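Local coordinates for protein cucumber peeling cupredoxin (Cucumis sativus, PDB 1JER) that binds a copper ion in a cupredoxin fold and probably serves as an electron-transfer protein in the plant, at residues Q25-K30 with L102-V107; Q39-A44 with T73-E78. All coordinates share one frame; numbering follows the deposited sequence.

Contact 1: residues Q25-K30 with L102-V107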
loop_
_atom_site.group_PDB
_atom_site.type_symbol
_atom_site.label_atom_id
_atom_site.label_comp_id
_atom_site.label_asym_id
_atom_site.label_seq_id
_atom_site.Cartn_x
_atom_site.Cartn_y
_atom_site.Cartn_z
ATOM N N GLN A 25 18.648 -12.872 -4.087
ATOM C CA GLN A 25 18.377 -13.731 -5.264
ATOM C C GLN A 25 16.935 -13.586 -5.699
ATOM O O GLN A 25 16.593 -13.699 -6.884
ATOM C CB GLN A 25 18.681 -15.199 -4.906
ATOM C CG GLN A 25 20.194 -15.458 -4.849
ATOM C CD GLN A 25 20.550 -16.898 -4.578
ATOM O OE1 GLN A 25 19.865 -17.610 -3.848
ATOM N NE2 GLN A 25 21.663 -17.346 -5.157
ATOM N N TRP A 26 16.011 -13.388 -4.734
ATOM C CA TRP A 26 14.608 -13.274 -5.098
ATOM C C TRP A 26 14.416 -12.023 -5.947
ATOM O O TRP A 26 13.774 -12.046 -7.004
ATOM C CB TRP A 26 13.768 -13.108 -3.752
ATOM C CG TRP A 26 12.330 -12.776 -4.115
ATOM C CD1 TRP A 26 11.373 -13.662 -4.496
ATOM C CD2 TRP A 26 11.721 -11.475 -4.121
ATOM N NE1 TRP A 26 10.198 -12.969 -4.764
ATOM C CE2 TRP A 26 10.398 -11.641 -4.537
ATOM C CE3 TRP A 26 12.180 -10.191 -3.821
ATOM C CZ2 TRP A 26 9.488 -10.577 -4.686
ATOM C CZ3 TRP A 26 11.288 -9.145 -3.962
ATOM C CH2 TRP A 26 9.964 -9.331 -4.376
ATOM N N ALA A 27 15.005 -10.905 -5.522
ATOM C CA ALA A 27 14.842 -9.639 -6.246
ATOM C C ALA A 27 15.476 -9.723 -7.643
ATOM O O ALA A 27 14.899 -9.170 -8.589
ATOM C CB ALA A 27 15.514 -8.509 -5.471
ATOM N N ALA A 28 16.592 -10.433 -7.775
ATOM C CA ALA A 28 17.239 -10.481 -9.126
ATOM C C ALA A 28 16.441 -11.275 -10.120
ATOM O O ALA A 28 16.720 -11.227 -11.349
ATOM C CB ALA A 28 18.641 -11.082 -8.938
ATOM N N GLY A 29 15.433 -12.055 -9.732
ATOM C CA GLY A 29 14.618 -12.761 -10.682
ATOM C C GLY A 29 13.418 -11.985 -11.167
ATOM O O GLY A 29 12.591 -12.527 -11.915
ATOM N N LYS A 30 13.221 -10.751 -10.704
ATOM C CA LYS A 30 12.004 -9.983 -11.056
ATOM C C LYS A 30 12.415 -8.645 -11.745
ATOM O O LYS A 30 13.536 -8.213 -11.619
ATOM C CB LYS A 30 11.349 -9.488 -9.727
ATOM C CG LYS A 30 11.092 -10.624 -8.750
ATOM C CD LYS A 30 9.952 -11.476 -9.180
ATOM C CE LYS A 30 9.595 -12.526 -8.099
ATOM N NZ LYS A 30 8.195 -13.008 -8.373
ATOM N N LEU A 102 16.209 -6.037 1.928
ATOM C CA LEU A 102 15.911 -6.244 0.478
ATOM C C LEU A 102 16.216 -4.917 -0.237
ATOM O O LEU A 102 15.877 -3.854 0.219
ATOM C CB LEU A 102 14.373 -6.497 0.420
ATOM C CG LEU A 102 13.813 -6.406 -1.028
ATOM C CD1 LEU A 102 14.096 -7.717 -1.748
ATOM C CD2 LEU A 102 12.285 -6.198 -0.943
ATOM N N SER A 103 16.980 -5.012 -1.328
ATOM C CA SER A 103 17.240 -3.799 -2.120
ATOM C C SER A 103 16.769 -4.096 -3.544
ATOM O O SER A 103 17.023 -5.160 -4.095
ATOM C CB SER A 103 18.735 -3.459 -2.141
ATOM O OG SER A 103 19.447 -4.449 -2.768
ATOM N N ILE A 104 15.997 -3.142 -4.083
ATOM C CA ILE A 104 15.468 -3.414 -5.424
ATOM C C ILE A 104 15.636 -2.168 -6.303
ATOM O O ILE A 104 15.739 -1.059 -5.817
ATOM C CB ILE A 104 13.990 -3.760 -5.359
ATOM C CG1 ILE A 104 13.117 -2.642 -4.767
ATOM C CG2 ILE A 104 13.757 -5.059 -4.591
ATOM C CD1 ILE A 104 11.674 -2.725 -5.254
ATOM N N ASN A 105 15.679 -2.437 -7.617
ATOM C CA ASN A 105 15.856 -1.309 -8.551
ATOM C C ASN A 105 14.530 -1.141 -9.307
ATOM O O ASN A 105 14.058 -2.104 -9.927
ATOM C CB ASN A 105 16.941 -1.748 -9.579
ATOM C CG ASN A 105 17.137 -0.630 -10.616
ATOM O OD1 ASN A 105 17.120 -0.904 -11.828
ATOM N ND2 ASN A 105 17.317 0.575 -10.132
ATOM N N VAL A 106 13.927 0.030 -9.189
ATOM C CA VAL A 106 12.648 0.295 -9.826
ATOM C C VAL A 106 12.861 1.049 -11.152
ATOM O O VAL A 106 13.572 2.061 -11.167
ATOM C CB VAL A 106 11.768 1.173 -8.891
ATOM C CG1 VAL A 106 10.388 1.382 -9.509
ATOM C CG2 VAL A 106 11.564 0.355 -7.588
ATOM N N VAL A 107 12.277 0.513 -12.201
ATOM C CA VAL A 107 12.406 1.199 -13.529
ATOM C C VAL A 107 11.072 1.728 -13.967
ATOM O O VAL A 107 9.981 1.511 -13.415
ATOM C CB VAL A 107 12.988 0.206 -14.544
ATOM C CG1 VAL A 107 14.361 -0.281 -14.099
ATOM C CG2 VAL A 107 11.995 -0.926 -14.776
#
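In the cupredoxin fold of this protein, helix 22-28 packs against strand 101-107 of the four-stranded sheet, and Trp-26 and Ala-27 meet Leu-102, Ser-103 and Ile-104 where the two run close. The meeting is small, 131 Å² in all, and the nearest pair of CA atoms, Ala-27 and Ile-104, is 6.3 Å apart, near enough because the helix offers just a methyl group here. Ala-27 CB points at the strand and has three neighbours: Ser-103 O at 3.9 Å, Ile-104 CG2 at 4.0 Å and, a little farther, Leu-102 CD1 at 4.1 Å. Leu-102 and Ile-104, two residues apart, both send their side chains toward the helix, while that of Ser-103 points away and lies on Met-85 and Tyr-87 of strand 84-89, leaving its carbonyl to face the alanine. Leu-102 also reaches the indole of Trp-26: its CD1 comes in at the edge of the ring, near the ring plane, 3.8 Å from CE3. With CG of Trp-26 anti to the backbone N (chi1 171°), the six-membered ring swings in to the strand although the side chain sets out across it. At the far edge of the indole, NE1 is hydrogen-bonded to Asp-10, which fixes the rotation of the ring and satisfies its one polar atom. Ile-104 turns CG2 to Ala-27, while the same side chain also packs on Leu-38, Phe-32 and Leu-80; Leu-102 likewise lies on Leu-38 and Phe-40. Between the two segments the contact is almost wholly apolar, methyl groups and one aromatic edge, with the oxygen end of one carbonyl against the alanine methyl, so shape and burial rather than directed bonds hold the helix to the sheet.

Contact 2: residues Q39-A44 with T73-E78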
loop_
_atom_site.group_PDB
_atom_site.type_symbol
_atom_site.label_atom_id
_atom_site.label_comp_id
_atom_site.label_asym_id
_atom_site.label_seq_id
_atom_site.Cartn_x
_atom_site.Cartn_y
_atom_site.Cartn_z
ATOM N N GLN A 39 4.451 -6.666 -1.448
ATOM C CA GLN A 39 3.660 -7.134 -0.292
ATOM C C GLN A 39 4.580 -7.961 0.637
ATOM O O GLN A 39 5.122 -8.967 0.164
ATOM C CB GLN A 39 2.510 -8.021 -0.756
ATOM C CG GLN A 39 1.748 -8.603 0.447
ATOM C CD GLN A 39 0.379 -9.099 0.057
ATOM O OE1 GLN A 39 -0.196 -8.618 -0.928
ATOM N NE2 GLN A 39 -0.146 -10.045 0.821
ATOM N N PHE A 40 4.672 -7.544 1.884
ATOM C CA PHE A 40 5.525 -8.305 2.865
ATOM C C PHE A 40 4.519 -9.023 3.831
ATOM O O PHE A 40 3.724 -8.327 4.433
ATOM C CB PHE A 40 6.233 -7.236 3.731
ATOM C CG PHE A 40 7.348 -6.509 2.971
ATOM C CD1 PHE A 40 7.013 -5.392 2.195
ATOM C CD2 PHE A 40 8.656 -6.890 3.064
ATOM C CE1 PHE A 40 8.041 -4.676 1.563
ATOM C CE2 PHE A 40 9.682 -6.201 2.407
ATOM C CZ PHE A 40 9.334 -5.101 1.623
ATOM N N ASN A 41 4.598 -10.336 3.843
ATOM C CA ASN A 41 3.698 -11.154 4.684
ATOM C C ASN A 41 4.566 -11.786 5.806
ATOM O O ASN A 41 5.603 -12.388 5.543
ATOM C CB ASN A 41 3.188 -12.355 3.837
ATOM C CG ASN A 41 2.204 -11.888 2.759
ATOM O OD1 ASN A 41 1.432 -10.993 2.922
ATOM N ND2 ASN A 41 2.271 -12.635 1.628
ATOM N N PHE A 42 4.091 -11.589 7.032
ATOM C CA PHE A 42 4.890 -12.203 8.153
ATOM C C PHE A 42 3.915 -12.344 9.334
ATOM O O PHE A 42 2.873 -11.686 9.371
ATOM C CB PHE A 42 6.002 -11.261 8.507
ATOM C CG PHE A 42 5.652 -9.817 8.705
ATOM C CD1 PHE A 42 5.605 -8.938 7.619
ATOM C CD2 PHE A 42 5.373 -9.303 9.968
ATOM C CE1 PHE A 42 5.305 -7.601 7.817
ATOM C CE2 PHE A 42 5.065 -7.982 10.170
ATOM C CZ PHE A 42 5.011 -7.104 9.084
ATOM N N PRO A 43 4.301 -13.146 10.314
ATOM C CA PRO A 43 3.405 -13.267 11.511
ATOM C C PRO A 43 3.391 -11.959 12.269
ATOM O O PRO A 43 4.388 -11.288 12.514
ATOM C CB PRO A 43 4.030 -14.389 12.297
ATOM C CG PRO A 43 5.315 -14.724 11.703
ATOM C CD PRO A 43 5.473 -13.974 10.396
ATOM N N ALA A 44 2.180 -11.479 12.579
ATOM C CA ALA A 44 2.077 -10.189 13.277
ATOM C C ALA A 44 3.035 -10.111 14.446
ATOM O O ALA A 44 3.432 -11.097 15.074
ATOM C CB ALA A 44 0.613 -10.039 13.774
ATOM N N THR A 73 1.869 -4.890 12.019
ATOM C CA THR A 73 0.766 -5.669 11.446
ATOM C C THR A 73 1.183 -6.084 10.009
ATOM O O THR A 73 1.962 -5.402 9.373
ATOM C CB THR A 73 -0.498 -4.790 11.305
ATOM O OG1 THR A 73 -0.118 -3.569 10.646
ATOM C CG2 THR A 73 -0.965 -4.401 12.713
ATOM N N SER A 74 0.660 -7.196 9.596
ATOM C CA SER A 74 0.971 -7.778 8.277
ATOM C C SER A 74 -0.383 -8.051 7.616
ATOM O O SER A 74 -1.326 -8.350 8.373
ATOM C CB SER A 74 1.749 -9.074 8.487
ATOM O OG SER A 74 1.832 -9.866 7.270
ATOM N N PRO A 75 -0.478 -7.972 6.328
ATOM C CA PRO A 75 0.621 -7.667 5.423
ATOM C C PRO A 75 0.877 -6.164 5.309
ATOM O O PRO A 75 -0.048 -5.366 5.534
ATOM C CB PRO A 75 0.022 -8.101 4.033
ATOM C CG PRO A 75 -1.433 -7.809 4.209
ATOM C CD PRO A 75 -1.754 -8.257 5.632
ATOM N N VAL A 76 2.117 -5.842 4.982
ATOM C CA VAL A 76 2.513 -4.441 4.726
ATOM C C VAL A 76 2.700 -4.343 3.199
ATOM O O VAL A 76 3.381 -5.226 2.647
ATOM C CB VAL A 76 3.860 -4.125 5.366
ATOM C CG1 VAL A 76 4.392 -2.785 4.796
ATOM C CG2 VAL A 76 3.654 -3.984 6.888
ATOM N N ILE A 77 1.997 -3.425 2.580
ATOM C CA ILE A 77 2.121 -3.379 1.061
ATOM C C ILE A 77 2.674 -2.006 0.723
ATOM O O ILE A 77 2.108 -0.983 1.131
ATOM C CB ILE A 77 0.728 -3.588 0.419
ATOM C CG1 ILE A 77 0.238 -5.060 0.618
ATOM C CG2 ILE A 77 0.887 -3.421 -1.132
ATOM C CD1 ILE A 77 -1.217 -5.170 0.957
ATOM N N GLU A 78 3.846 -1.968 0.087
ATOM C CA GLU A 78 4.490 -0.668 -0.183
ATOM C C GLU A 78 4.409 -0.392 -1.694
ATOM O O GLU A 78 4.704 -1.275 -2.466
ATOM C CB GLU A 78 6.007 -0.798 0.178
ATOM C CG GLU A 78 6.168 -0.933 1.721
ATOM C CD GLU A 78 6.093 0.420 2.401
ATOM O OE1 GLU A 78 6.340 1.449 1.731
ATOM O OE2 GLU A 78 5.841 0.466 3.632
#
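Ser-74 and Phe-42 grip each other twice: Phe-42 N donates a nearly straight hydrogen bond (169°) to Ser-74 OG at 2.9 Å, and Ser-74 CB sits over the face of the Phe-42 ring, 3.7 Å from its centroid and almost on the ring normal, a CH-pi contact. The phenyl can fold back over the serine because its CG lies between the backbone N and the carbonyl carbon (chi1 48°). Val-76 CG2 meets the edge of the same ring, 4.0 Å from Phe-42 CZ. Next along the chains, Phe-40 and Val-76 form an antiparallel hydrogen-bonded pair: Phe-40 N bonds to Val-76 O at 2.8 Å, and Val-76 N returns a bond to Phe-40 O at 3.0 Å. Val-76 O also lies in the plane of the Phe-40 ring, at its edge. Gln-39 and Ile-77, a non-hydrogen-bonded pair, put their side chains on the sheet face opposite Phe-40 and Val-76. There the extended Gln-39 runs beside Pro-75 and Ile-77, and its NE2 gives a bond of 2.8 Å to Asn-41 OD1, in the carbonyl plane on a lone pair; this fixes the turn of the amide beside Pro-75, whose CB is 3.4 Å from Asn-41 OD1. A cis peptide precedes Pro-75, where the loop enters the strand. Ser-74 OG is further held by Gln-2 of the second subunit, whose Arg-79 bonds Thr-73 OG1 and Pro-75 O. Beyond the strand pair, the side chain of Phe-42 touches the copper ligand His-47 and lies about 7 Å from the copper ion, while Phe-40 meets Trp-14 edge-to-face. Strand 37-40 is the middle one of its sheet, between 5-7, which it parallels, and the antiparallel 76-79.

Contact 1 is buried and joins a helix to strand 101-107 of the four-stranded sheet; contact 2, only partly buried, pairs two strands of the three-stranded sheet and extends into the loops beyond them. Their chemistry differs accordingly: contact 1 is apolar packing, whereas contact 2 adds backbone pairing and a serine-to-backbone bond, and one side of it is covered by the second subunit. In sequence, contact 2 is nested within the loop that contact 1 closes. Their centres are 18 Å apart, yet they touch between the sheets, where Leu-102 CD2 packs 4.1 Å from Phe-40 CZ. Contact 2 comes nearer the copper, through Phe-42, than contact 1 does through Leu-102.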